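Long-range contacts in excinuclease ABC, subunit A. (PDB 2VF7), which binds DNA and ATP as a zinc-containing UvrA-family ABC ATPase, and probably takes part in recognising damaged DNA for excision repair: residues A[123-134]-A[298-309]; A[793-804]-A[831-841]. The protein carries 1 engineered substitution. One frame throughout, in Å; residues are numbered along the deposited sequence.

Interaction 1 of 2, residues A[123-134]-A[298-309]; sequences LYSRAGDYPPGQ and EALNVTFAGLDI
The carbonyl oxygen of L307 is gripped by two donors that reach it from opposite faces of its plane. From one face comes the hydroxyl of Y124, with OH 2.8 Å from L307 O and 49° out of the carbonyl plane; from the other comes the backbone N of F304, the return bond across the type I' turn F304-L307. The Y124 ring is fixed on more than its hydroxyl: CG2 of I309 sits over the centre of one face, 3.6 Å from the ring centroid in a CH-pi contact, while V302 O and L307 O lie at the edge, near the ring plane. F304 CB touches CZ of Y124 at 3.6 Å. A phenylalanine in place of Y124 would probably leave L307 O without its second donor and weaken the hold of helix 116-127 on the turn.

Beyond that helix, D129 and T303 form one antiparallel hydrogen-bonded pair, a single bridge: D129 N to T303 O is 3.0 Å, and T303 N to D129 O is 3.2 Å and nearly straight at 171°. This isolated bridge ties the exit of helix 116-127 to the loop preceding helix 309-314; all four cysteines of the first zinc site (C151, C154, C287, C290) lie between them in sequence.

V302 spreads its two methyls. Its CG2 lies over the centre of the Y130 ring, 3.9 Å from the centroid, whereas CG1, anti to the backbone N, rests between Y130 CE1 and the carbonyl O of Y124. The Y130 hydroxyl is held by V137 N. F304 turns one ring face to L123 CD2, offset toward the rim, and also meets the Y327 ring. Farther along, Q134 NE2 donates to E298 O at 3.1 Å, a bent bond of 136°.

Interaction 2 of 2, residues A[793-804]-A[831-841]; sequences MQVVAASDWVLD and SVTAPYLRAAL
M793 lies along the helix 834-840, its CB 3.7 Å from A840 CB and its CG against Y836 O. The chain bends at both chi2 (-53°) and chi3, which carries SD alongside the L837 backbone, 4.1 Å from L837 N, and brings CE to T833 CB at 4.2 Å. One methionine thus reaches from T833 to A840.

Next to it, V796 presents CG1 to the branch of L837, 4.0 Å from CG, the two side chains crossing at about a right angle. A797 receives CD2 of the same leucine against its CA, and its CB also meets A840 CB at 4.3 Å; L841 CD2 lies near A797 O. The two backbones come close here, with the CA atoms of M793 and L837 5.6 Å apart.

The polar end of the contact is a single bond. S831 OG donates to D804 OD2 at 2.7 Å, reaching it from above the carboxylate plane, 61° out of it. The same OG also accepts weakly from A834 N, a capping bond at the start of helix 834-840, so one hydroxyl links the helix start to the strand. The other oxygen, D804 OD1, is bonded to T529 OG1, and both carboxylate oxygens are therefore engaged. T833 OG1, by contrast, is buried without a partner in the model.

Helix 834-840 packs against helix 793-796 and the turn after it, while S831, ahead of the helix, bonds D804 on strand 801-805. That strand runs parallel to 525-529 and antiparallel to 816-820 in the nucleotide-binding sheet, while V796 also touches S527 and T529 on strand 525-529.

In the fold
Interactions 1 and 2 occupy separate regions of the chain: their centres lie 49 Å apart, their nearest atoms about 29 Å apart, and they are in series along the sequence. Each lies toward a different bound ligand. In 123-134 with 298-309, the E298 side chain is about 12 Å from a zinc ion and about 10 Å from the side chain of the zinc ligand C151, so this contact is in the neighbourhood of the first zinc site without touching the metal. In 793-804 with 831-841, the D804 side chain is about 10 Å from a bound ADP and about 7 Å from the side chains of K536 and S534, which bind that nucleotide in the second P-loop.

Interaction 1 of 2, residues A[123-134]-A[298-309]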
loop_
_atom_site.group_PDB
_atom_site.type_symbol
_atom_site.label_atom_id
_atom_site.label_comp_id
_atom_site.label_asym_id
_atom_site.label_seq_id
_atom_site.Cartn_x
_atom_site.Cartn_y
_atom_site.Cartn_z
ATOM N N LEU A 123 -26.295 -4.190 15.588
ATOM C CA LEU A 123 -27.718 -4.432 15.866
ATOM C C LEU A 123 -27.914 -5.396 17.035
ATOM O O LEU A 123 -28.863 -5.262 17.802
ATOM C CB LEU A 123 -28.441 -4.950 14.617
ATOM C CG LEU A 123 -29.928 -5.320 14.705
ATOM C CD1 LEU A 123 -30.660 -4.918 13.438
ATOM C CD2 LEU A 123 -30.117 -6.805 14.982
ATOM N N TYR A 124 -27.026 -6.377 17.142
ATOM C CA TYR A 124 -27.041 -7.329 18.246
ATOM C C TYR A 124 -26.452 -6.700 19.506
ATOM O O TYR A 124 -26.842 -7.046 20.625
ATOM C CB TYR A 124 -26.279 -8.601 17.864
ATOM C CG TYR A 124 -27.126 -9.654 17.174
ATOM C CD1 TYR A 124 -27.480 -9.530 15.819
ATOM C CD2 TYR A 124 -27.573 -10.777 17.872
ATOM C CE1 TYR A 124 -28.264 -10.502 15.183
ATOM C CE2 TYR A 124 -28.354 -11.751 17.245
ATOM C CZ TYR A 124 -28.693 -11.608 15.906
ATOM O OH TYR A 124 -29.457 -12.575 15.304
ATOM N N SER A 125 -25.524 -5.763 19.302
ATOM C CA SER A 125 -24.862 -5.042 20.391
ATOM C C SER A 125 -25.760 -4.007 21.077
ATOM O O SER A 125 -25.570 -3.713 22.260
ATOM C CB SER A 125 -23.591 -4.359 19.874
ATOM O OG SER A 125 -22.848 -3.798 20.944
ATOM N N ARG A 126 -26.733 -3.469 20.340
ATOM C CA ARG A 126 -27.563 -2.366 20.832
ATOM C C ARG A 126 -29.057 -2.677 20.978
ATOM O O ARG A 126 -29.719 -2.097 21.845
ATOM C CB ARG A 126 -27.389 -1.121 19.955
ATOM C CG ARG A 126 -25.984 -0.542 19.935
ATOM C CD ARG A 126 -25.848 0.522 18.845
ATOM N NE ARG A 126 -24.469 0.671 18.366
ATOM C CZ ARG A 126 -24.066 1.582 17.479
ATOM N NH1 ARG A 126 -24.928 2.448 16.958
ATOM N NH2 ARG A 126 -22.793 1.633 17.112
ATOM N N ALA A 127 -29.587 -3.578 20.149
ATOM C CA ALA A 127 -31.040 -3.793 20.081
ATOM C C ALA A 127 -31.508 -5.257 20.170
ATOM O O ALA A 127 -32.682 -5.556 19.925
ATOM C CB ALA A 127 -31.602 -3.127 18.829
ATOM N N GLY A 128 -30.592 -6.157 20.530
ATOM C CA GLY A 128 -30.885 -7.591 20.624
ATOM C C GLY A 128 -31.340 -8.065 21.999
ATOM O O GLY A 128 -31.154 -7.374 23.008
ATOM N N ASP A 129 -31.922 -9.264 22.032
ATOM C CA ASP A 129 -32.533 -9.812 23.244
ATOM C C ASP A 129 -31.569 -10.617 24.121
ATOM O O ASP A 129 -31.401 -11.830 23.948
ATOM C CB ASP A 129 -33.783 -10.628 22.896
ATOM C CG ASP A 129 -34.860 -9.776 22.214
ATOM O OD1 ASP A 129 -35.639 -9.097 22.949
ATOM O OD2 ASP A 129 -34.914 -9.772 20.947
ATOM N N TYR A 130 -30.949 -9.915 25.066
ATOM C CA TYR A 130 -30.093 -10.508 26.095
ATOM C C TYR A 130 -30.873 -11.395 27.086
ATOM O O TYR A 130 -32.080 -11.180 27.301
ATOM C CB TYR A 130 -29.410 -9.389 26.889
ATOM C CG TYR A 130 -28.312 -8.656 26.158
ATOM C CD1 TYR A 130 -28.592 -7.860 25.042
ATOM C CD2 TYR A 130 -26.990 -8.739 26.602
ATOM C CE1 TYR A 130 -27.577 -7.180 24.371
ATOM C CE2 TYR A 130 -25.965 -8.064 25.944
ATOM C CZ TYR A 130 -26.264 -7.288 24.829
ATOM O OH TYR A 130 -25.254 -6.618 24.178
ATOM N N PRO A 131 -30.185 -12.393 27.694
ATOM C CA PRO A 131 -30.680 -13.136 28.858
ATOM C C PRO A 131 -31.271 -12.228 29.957
ATOM O O PRO A 131 -31.138 -11.001 29.874
ATOM C CB PRO A 131 -29.414 -13.831 29.364
ATOM C CG PRO A 131 -28.663 -14.111 28.146
ATOM C CD PRO A 131 -28.871 -12.910 27.262
ATOM N N PRO A 132 -31.909 -12.825 30.994
ATOM C CA PRO A 132 -32.582 -12.068 32.060
ATOM C C PRO A 132 -31.821 -10.815 32.513
ATOM O O PRO A 132 -32.433 -9.756 32.688
ATOM C CB PRO A 132 -32.685 -13.089 33.209
ATOM C CG PRO A 132 -31.929 -14.338 32.729
ATOM C CD PRO A 132 -32.013 -14.273 31.244
ATOM N N GLY A 133 -30.506 -10.945 32.695
ATOM C CA GLY A 133 -29.628 -9.816 33.001
ATOM C C GLY A 133 -28.180 -10.188 32.744
ATOM O O GLY A 133 -27.535 -10.770 33.613
ATOM N N GLN A 134 -27.674 -9.854 31.550
ATOM C CA GLN A 134 -26.321 -10.259 31.123
ATOM C C GLN A 134 -25.302 -9.109 30.974
ATOM O O GLN A 134 -24.089 -9.344 31.020
ATOM C CB GLN A 134 -26.380 -11.074 29.825
ATOM C CG GLN A 134 -25.186 -12.009 29.631
ATOM C CD GLN A 134 -24.637 -12.006 28.213
ATOM O OE1 GLN A 134 -23.455 -11.728 27.996
ATOM N NE2 GLN A 134 -25.490 -12.316 27.242
ATOM N N GLU A 298 -21.392 -16.276 25.431
ATOM C CA GLU A 298 -22.092 -15.118 25.973
ATOM C C GLU A 298 -22.612 -14.190 24.871
ATOM O O GLU A 298 -23.682 -13.588 25.004
ATOM C CB GLU A 298 -21.223 -14.383 27.010
ATOM C CG GLU A 298 -19.760 -14.145 26.619
ATOM C CD GLU A 298 -19.400 -12.666 26.540
ATOM O OE1 GLU A 298 -20.222 -11.821 26.973
ATOM O OE2 GLU A 298 -18.287 -12.349 26.060
ATOM N N ALA A 299 -21.860 -14.093 23.779
ATOM C CA ALA A 299 -22.329 -13.427 22.563
ATOM C C ALA A 299 -23.402 -14.268 21.863
ATOM O O ALA A 299 -24.206 -13.744 21.088
ATOM C CB ALA A 299 -21.161 -13.150 21.624
ATOM N N LEU A 300 -23.407 -15.568 22.156
ATOM C CA LEU A 300 -24.319 -16.535 21.541
ATOM C C LEU A 300 -25.663 -16.582 22.267
ATOM O O LEU A 300 -26.656 -17.087 21.729
ATOM C CB LEU A 300 -23.662 -17.921 21.527
ATOM C CG LEU A 300 -24.101 -19.026 20.556
ATOM C CD1 LEU A 300 -22.944 -19.985 20.333
ATOM C CD2 LEU A 300 -25.326 -19.797 21.067
ATOM N N ASN A 301 -25.694 -16.052 23.488
ATOM C CA ASN A 301 -26.948 -15.933 24.251
ATOM C C ASN A 301 -27.842 -14.799 23.760
ATOM O O ASN A 301 -29.072 -14.876 23.874
ATOM C CB ASN A 301 -26.662 -15.767 25.740
ATOM C CG ASN A 301 -25.966 -16.972 26.339
ATOM O OD1 ASN A 301 -26.142 -18.106 25.887
ATOM N ND2 ASN A 301 -25.162 -16.731 27.364
ATOM N N VAL A 302 -27.213 -13.754 23.219
ATOM C CA VAL A 302 -27.913 -12.592 22.660
ATOM C C VAL A 302 -28.596 -12.960 21.343
ATOM O O VAL A 302 -27.932 -13.293 20.364
ATOM C CB VAL A 302 -26.946 -11.400 22.432
ATOM C CG1 VAL A 302 -27.724 -10.130 22.071
ATOM C CG2 VAL A 302 -26.056 -11.172 23.663
ATOM N N THR A 303 -29.922 -12.880 21.325
ATOM C CA THR A 303 -30.721 -13.389 20.212
ATOM C C THR A 303 -31.365 -12.258 19.372
ATOM O O THR A 303 -31.210 -11.075 19.693
ATOM C CB THR A 303 -31.788 -14.410 20.746
ATOM O OG1 THR A 303 -32.094 -15.384 19.740
ATOM C CG2 THR A 303 -33.081 -13.714 21.223
ATOM N N PHE A 304 -32.048 -12.631 18.286
ATOM C CA PHE A 304 -32.929 -11.734 17.528
ATOM C C PHE A 304 -33.885 -12.554 16.663
ATOM O O PHE A 304 -33.455 -13.449 15.936
ATOM C CB PHE A 304 -32.138 -10.746 16.666
ATOM C CG PHE A 304 -32.993 -9.697 15.993
ATOM C CD1 PHE A 304 -33.228 -8.472 16.608
ATOM C CD2 PHE A 304 -33.555 -9.928 14.735
ATOM C CE1 PHE A 304 -34.010 -7.502 15.988
ATOM C CE2 PHE A 304 -34.343 -8.961 14.113
ATOM C CZ PHE A 304 -34.568 -7.751 14.739
ATOM N N ALA A 305 -35.179 -12.232 16.748
ATOM C CA ALA A 305 -36.267 -13.009 16.122
ATOM C C ALA A 305 -36.227 -14.506 16.482
ATOM O O ALA A 305 -36.846 -15.339 15.805
ATOM C CB ALA A 305 -36.290 -12.799 14.599
ATOM N N GLY A 306 -35.502 -14.826 17.558
ATOM C CA GLY A 306 -35.304 -16.206 18.001
ATOM C C GLY A 306 -33.952 -16.795 17.633
ATOM O O GLY A 306 -33.702 -17.977 17.886
ATOM N N LEU A 307 -33.075 -15.968 17.051
ATOM C CA LEU A 307 -31.808 -16.430 16.470
ATOM C C LEU A 307 -30.594 -15.628 16.930
ATOM O O LEU A 307 -30.647 -14.403 16.991
ATOM C CB LEU A 307 -31.875 -16.375 14.944
ATOM C CG LEU A 307 -33.111 -16.912 14.218
ATOM C CD1 LEU A 307 -33.251 -16.226 12.882
ATOM C CD2 LEU A 307 -33.067 -18.421 14.048
ATOM N N ASP A 308 -29.507 -16.328 17.249
ATOM C CA ASP A 308 -28.201 -15.698 17.460
ATOM C C ASP A 308 -27.568 -15.395 16.087
ATOM O O ASP A 308 -28.054 -15.901 15.073
ATOM C CB ASP A 308 -27.292 -16.614 18.284
ATOM C CG ASP A 308 -27.119 -17.996 17.652
ATOM O OD1 ASP A 308 -26.133 -18.195 16.921
ATOM O OD2 ASP A 308 -27.984 -18.874 17.868
ATOM N N ILE A 309 -26.504 -14.582 16.051
ATOM C CA ILE A 309 -25.921 -14.110 14.774
ATOM C C ILE A 309 -25.695 -15.214 13.735
ATOM O O ILE A 309 -26.013 -15.050 12.556
ATOM C CB ILE A 309 -24.588 -13.339 14.961
ATOM C CG1 ILE A 309 -23.768 -13.936 16.105
ATOM C CG2 ILE A 309 -24.840 -11.859 15.171
ATOM C CD1 ILE A 309 -22.368 -13.362 16.234
#

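Interaction 2 of 2, residues A[793-804]-A[831-841]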
loop_
_atom_site.group_PDB
_atom_site.type_symbol
_atom_site.label_atom_id
_atom_site.label_comp_id
_atom_site.label_asym_id
_atom_site.label_seq_id
_atom_site.Cartn_x
_atom_site.Cartn_y
_atom_site.Cartn_z
ATOM N N MET A 793 -30.303 -17.334 -25.243
ATOM C CA MET A 793 -31.320 -17.966 -26.045
ATOM C C MET A 793 -30.853 -18.267 -27.453
ATOM O O MET A 793 -31.444 -19.096 -28.122
ATOM C CB MET A 793 -32.584 -17.104 -26.042
ATOM C CG MET A 793 -33.189 -16.886 -24.641
ATOM S SD MET A 793 -33.500 -18.400 -23.693
ATOM C CE MET A 793 -33.021 -17.929 -22.027
ATOM N N GLN A 794 -29.782 -17.605 -27.887
ATOM C CA GLN A 794 -29.133 -17.879 -29.180
ATOM C C GLN A 794 -28.702 -19.343 -29.245
ATOM O O GLN A 794 -28.937 -20.023 -30.236
ATOM C CB GLN A 794 -27.908 -16.952 -29.392
ATOM C CG GLN A 794 -27.198 -17.085 -30.767
ATOM C CD GLN A 794 -25.829 -16.373 -30.828
ATOM O OE1 GLN A 794 -25.212 -16.074 -29.792
ATOM N NE2 GLN A 794 -25.345 -16.118 -32.045
ATOM N N VAL A 795 -28.082 -19.802 -28.163
ATOM C CA VAL A 795 -27.558 -21.153 -28.049
ATOM C C VAL A 795 -28.639 -22.167 -27.696
ATOM O O VAL A 795 -28.621 -23.297 -28.181
ATOM C CB VAL A 795 -26.434 -21.206 -26.986
ATOM C CG1 VAL A 795 -26.108 -22.650 -26.607
ATOM C CG2 VAL A 795 -25.196 -20.506 -27.506
ATOM N N VAL A 796 -29.567 -21.757 -26.841
ATOM C CA VAL A 796 -30.699 -22.591 -26.422
ATOM C C VAL A 796 -31.646 -22.893 -27.595
ATOM O O VAL A 796 -32.290 -23.930 -27.633
ATOM C CB VAL A 796 -31.436 -21.934 -25.227
ATOM C CG1 VAL A 796 -32.671 -22.738 -24.790
ATOM C CG2 VAL A 796 -30.481 -21.789 -24.065
ATOM N N ALA A 797 -31.687 -21.983 -28.561
ATOM C CA ALA A 797 -32.508 -22.104 -29.746
ATOM C C ALA A 797 -31.976 -23.134 -30.762
ATOM O O ALA A 797 -32.706 -23.561 -31.655
ATOM C CB ALA A 797 -32.666 -20.739 -30.394
ATOM N N ALA A 798 -30.710 -23.520 -30.640
ATOM C CA ALA A 798 -30.142 -24.550 -31.519
ATOM C C ALA A 798 -29.808 -25.865 -30.800
ATOM O O ALA A 798 -29.123 -26.728 -31.354
ATOM C CB ALA A 798 -28.935 -24.016 -32.258
ATOM N N SER A 799 -30.310 -26.032 -29.577
ATOM C CA SER A 799 -30.244 -27.319 -28.880
ATOM C C SER A 799 -31.178 -28.323 -29.537
ATOM O O SER A 799 -31.919 -27.965 -30.457
ATOM C CB SER A 799 -30.639 -27.137 -27.424
ATOM O OG SER A 799 -29.767 -26.207 -26.821
ATOM N N ASP A 800 -31.133 -29.575 -29.071
ATOM C CA ASP A 800 -32.096 -30.624 -29.475
ATOM C C ASP A 800 -33.172 -30.869 -28.410
ATOM O O ASP A 800 -34.258 -31.370 -28.723
ATOM C CB ASP A 800 -31.370 -31.935 -29.769
ATOM C CG ASP A 800 -30.318 -31.795 -30.850
ATOM O OD1 ASP A 800 -30.716 -31.542 -32.003
ATOM O OD2 ASP A 800 -29.105 -31.939 -30.561
ATOM N N TRP A 801 -32.844 -30.525 -27.160
ATOM C CA TRP A 801 -33.729 -30.653 -25.994
ATOM C C TRP A 801 -33.452 -29.502 -25.003
ATOM O O TRP A 801 -32.402 -28.857 -25.097
ATOM C CB TRP A 801 -33.503 -32.011 -25.328
ATOM C CG TRP A 801 -34.564 -32.423 -24.349
ATOM C CD1 TRP A 801 -34.500 -32.315 -22.992
ATOM C CD2 TRP A 801 -35.841 -33.014 -24.646
ATOM N NE1 TRP A 801 -35.639 -32.791 -22.422
ATOM C CE2 TRP A 801 -36.488 -33.235 -23.409
ATOM C CE3 TRP A 801 -36.497 -33.386 -25.833
ATOM C CZ2 TRP A 801 -37.775 -33.803 -23.322
ATOM C CZ3 TRP A 801 -37.774 -33.958 -25.746
ATOM C CH2 TRP A 801 -38.399 -34.149 -24.499
ATOM N N VAL A 802 -34.387 -29.224 -24.085
ATOM C CA VAL A 802 -34.246 -28.130 -23.095
ATOM C C VAL A 802 -34.867 -28.484 -21.739
ATOM O O VAL A 802 -35.964 -29.030 -21.678
ATOM C CB VAL A 802 -34.855 -26.767 -23.587
ATOM C CG1 VAL A 802 -34.760 -25.700 -22.500
ATOM C CG2 VAL A 802 -34.186 -26.266 -24.868
ATOM N N LEU A 803 -34.155 -28.158 -20.660
ATOM C CA LEU A 803 -34.641 -28.339 -19.286
ATOM C C LEU A 803 -34.742 -27.001 -18.550
ATOM O O LEU A 803 -33.732 -26.413 -18.156
ATOM C CB LEU A 803 -33.715 -29.285 -18.505
ATOM C CG LEU A 803 -34.021 -30.786 -18.374
ATOM C CD1 LEU A 803 -34.045 -31.500 -19.711
ATOM C CD2 LEU A 803 -32.968 -31.424 -17.493
ATOM N N ASP A 804 -35.961 -26.519 -18.367
ATOM C CA ASP A 804 -36.170 -25.257 -17.673
ATOM C C ASP A 804 -36.311 -25.524 -16.183
ATOM O O ASP A 804 -37.186 -26.266 -15.759
ATOM C CB ASP A 804 -37.407 -24.532 -18.210
ATOM C CG ASP A 804 -37.420 -23.074 -17.849
ATOM O OD1 ASP A 804 -36.389 -22.415 -18.054
ATOM O OD2 ASP A 804 -38.456 -22.562 -17.381
ATOM N N SER A 831 -43.414 -20.712 -17.265
ATOM C CA SER A 831 -41.990 -20.623 -17.596
ATOM C C SER A 831 -41.642 -19.163 -17.800
ATOM O O SER A 831 -42.395 -18.415 -18.439
ATOM C CB SER A 831 -41.678 -21.401 -18.874
ATOM O OG SER A 831 -40.287 -21.513 -19.089
ATOM N N VAL A 832 -40.523 -18.739 -17.234
ATOM C CA VAL A 832 -40.102 -17.360 -17.377
ATOM C C VAL A 832 -39.159 -17.188 -18.589
ATOM O O VAL A 832 -39.070 -16.095 -19.162
ATOM C CB VAL A 832 -39.548 -16.799 -16.015
ATOM C CG1 VAL A 832 -38.288 -15.996 -16.194
ATOM C CG2 VAL A 832 -40.632 -15.956 -15.291
ATOM N N THR A 833 -38.488 -18.271 -18.992
ATOM C CA THR A 833 -37.675 -18.252 -20.197
ATOM C C THR A 833 -38.460 -18.427 -21.496
ATOM O O THR A 833 -37.980 -18.016 -22.550
ATOM C CB THR A 833 -36.519 -19.302 -20.179
ATOM O OG1 THR A 833 -36.734 -20.278 -21.207
ATOM C CG2 THR A 833 -36.359 -19.962 -18.818
ATOM N N ALA A 834 -39.652 -19.034 -21.424
ATOM C CA ALA A 834 -40.465 -19.325 -22.616
ATOM C C ALA A 834 -40.574 -18.152 -23.579
ATOM O O ALA A 834 -40.100 -18.267 -24.708
ATOM C CB ALA A 834 -41.842 -19.847 -22.242
ATOM N N PRO A 835 -41.170 -17.013 -23.138
ATOM C CA PRO A 835 -41.277 -15.852 -24.031
ATOM C C PRO A 835 -39.969 -15.452 -24.733
ATOM O O PRO A 835 -39.997 -15.112 -25.913
ATOM C CB PRO A 835 -41.758 -14.728 -23.103
ATOM C CG PRO A 835 -41.632 -15.270 -21.705
ATOM C CD PRO A 835 -41.781 -16.728 -21.826
ATOM N N TYR A 836 -38.854 -15.495 -24.010
ATOM C CA TYR A 836 -37.526 -15.120 -24.530
ATOM C C TYR A 836 -36.948 -16.145 -25.511
ATOM O O TYR A 836 -36.275 -15.775 -26.477
ATOM C CB TYR A 836 -36.537 -14.880 -23.368
ATOM C CG TYR A 836 -36.925 -13.695 -22.515
ATOM C CD1 TYR A 836 -37.572 -13.873 -21.298
ATOM C CD2 TYR A 836 -36.672 -12.380 -22.951
ATOM C CE1 TYR A 836 -37.949 -12.784 -20.526
ATOM C CE2 TYR A 836 -37.031 -11.287 -22.183
ATOM C CZ TYR A 836 -37.680 -11.493 -20.968
ATOM O OH TYR A 836 -38.077 -10.400 -20.201
ATOM N N LEU A 837 -37.199 -17.428 -25.246
ATOM C CA LEU A 837 -36.855 -18.495 -26.180
ATOM C C LEU A 837 -37.652 -18.287 -27.466
ATOM O O LEU A 837 -37.103 -18.380 -28.557
ATOM C CB LEU A 837 -37.159 -19.875 -25.582
ATOM C CG LEU A 837 -36.190 -21.059 -25.778
ATOM C CD1 LEU A 837 -36.894 -22.352 -25.485
ATOM C CD2 LEU A 837 -35.517 -21.134 -27.150
ATOM N N ARG A 838 -38.939 -17.987 -27.317
ATOM C CA ARG A 838 -39.852 -17.713 -28.436
ATOM C C ARG A 838 -39.400 -16.549 -29.342
ATOM O O ARG A 838 -39.435 -16.669 -30.559
ATOM C CB ARG A 838 -41.248 -17.462 -27.875
ATOM C CG ARG A 838 -42.375 -17.432 -28.864
ATOM C CD ARG A 838 -43.628 -16.826 -28.196
ATOM N NE ARG A 838 -43.968 -17.520 -26.947
ATOM C CZ ARG A 838 -44.404 -16.928 -25.838
ATOM N NH1 ARG A 838 -44.564 -15.608 -25.791
ATOM N NH2 ARG A 838 -44.697 -17.679 -24.772
ATOM N N ALA A 839 -38.979 -15.432 -28.748
ATOM C CA ALA A 839 -38.398 -14.309 -29.495
ATOM C C ALA A 839 -37.137 -14.703 -30.286
ATOM O O ALA A 839 -36.919 -14.208 -31.398
ATOM C CB ALA A 839 -38.105 -13.145 -28.559
ATOM N N ALA A 840 -36.322 -15.582 -29.691
ATOM C CA ALA A 840 -35.125 -16.191 -30.304
ATOM C C ALA A 840 -35.425 -17.123 -31.473
ATOM O O ALA A 840 -34.643 -17.228 -32.413
ATOM C CB ALA A 840 -34.358 -16.957 -29.259
ATOM N N LEU A 841 -36.560 -17.813 -31.401
ATOM C CA LEU A 841 -36.935 -18.786 -32.414
ATOM C C LEU A 841 -37.593 -18.127 -33.612
ATOM O O LEU A 841 -38.483 -17.272 -33.479
ATOM C CB LEU A 841 -37.837 -19.872 -31.822
ATOM C CG LEU A 841 -37.195 -20.932 -30.923
ATOM C CD1 LEU A 841 -38.212 -21.460 -29.957
ATOM C CD2 LEU A 841 -36.628 -22.069 -31.743
#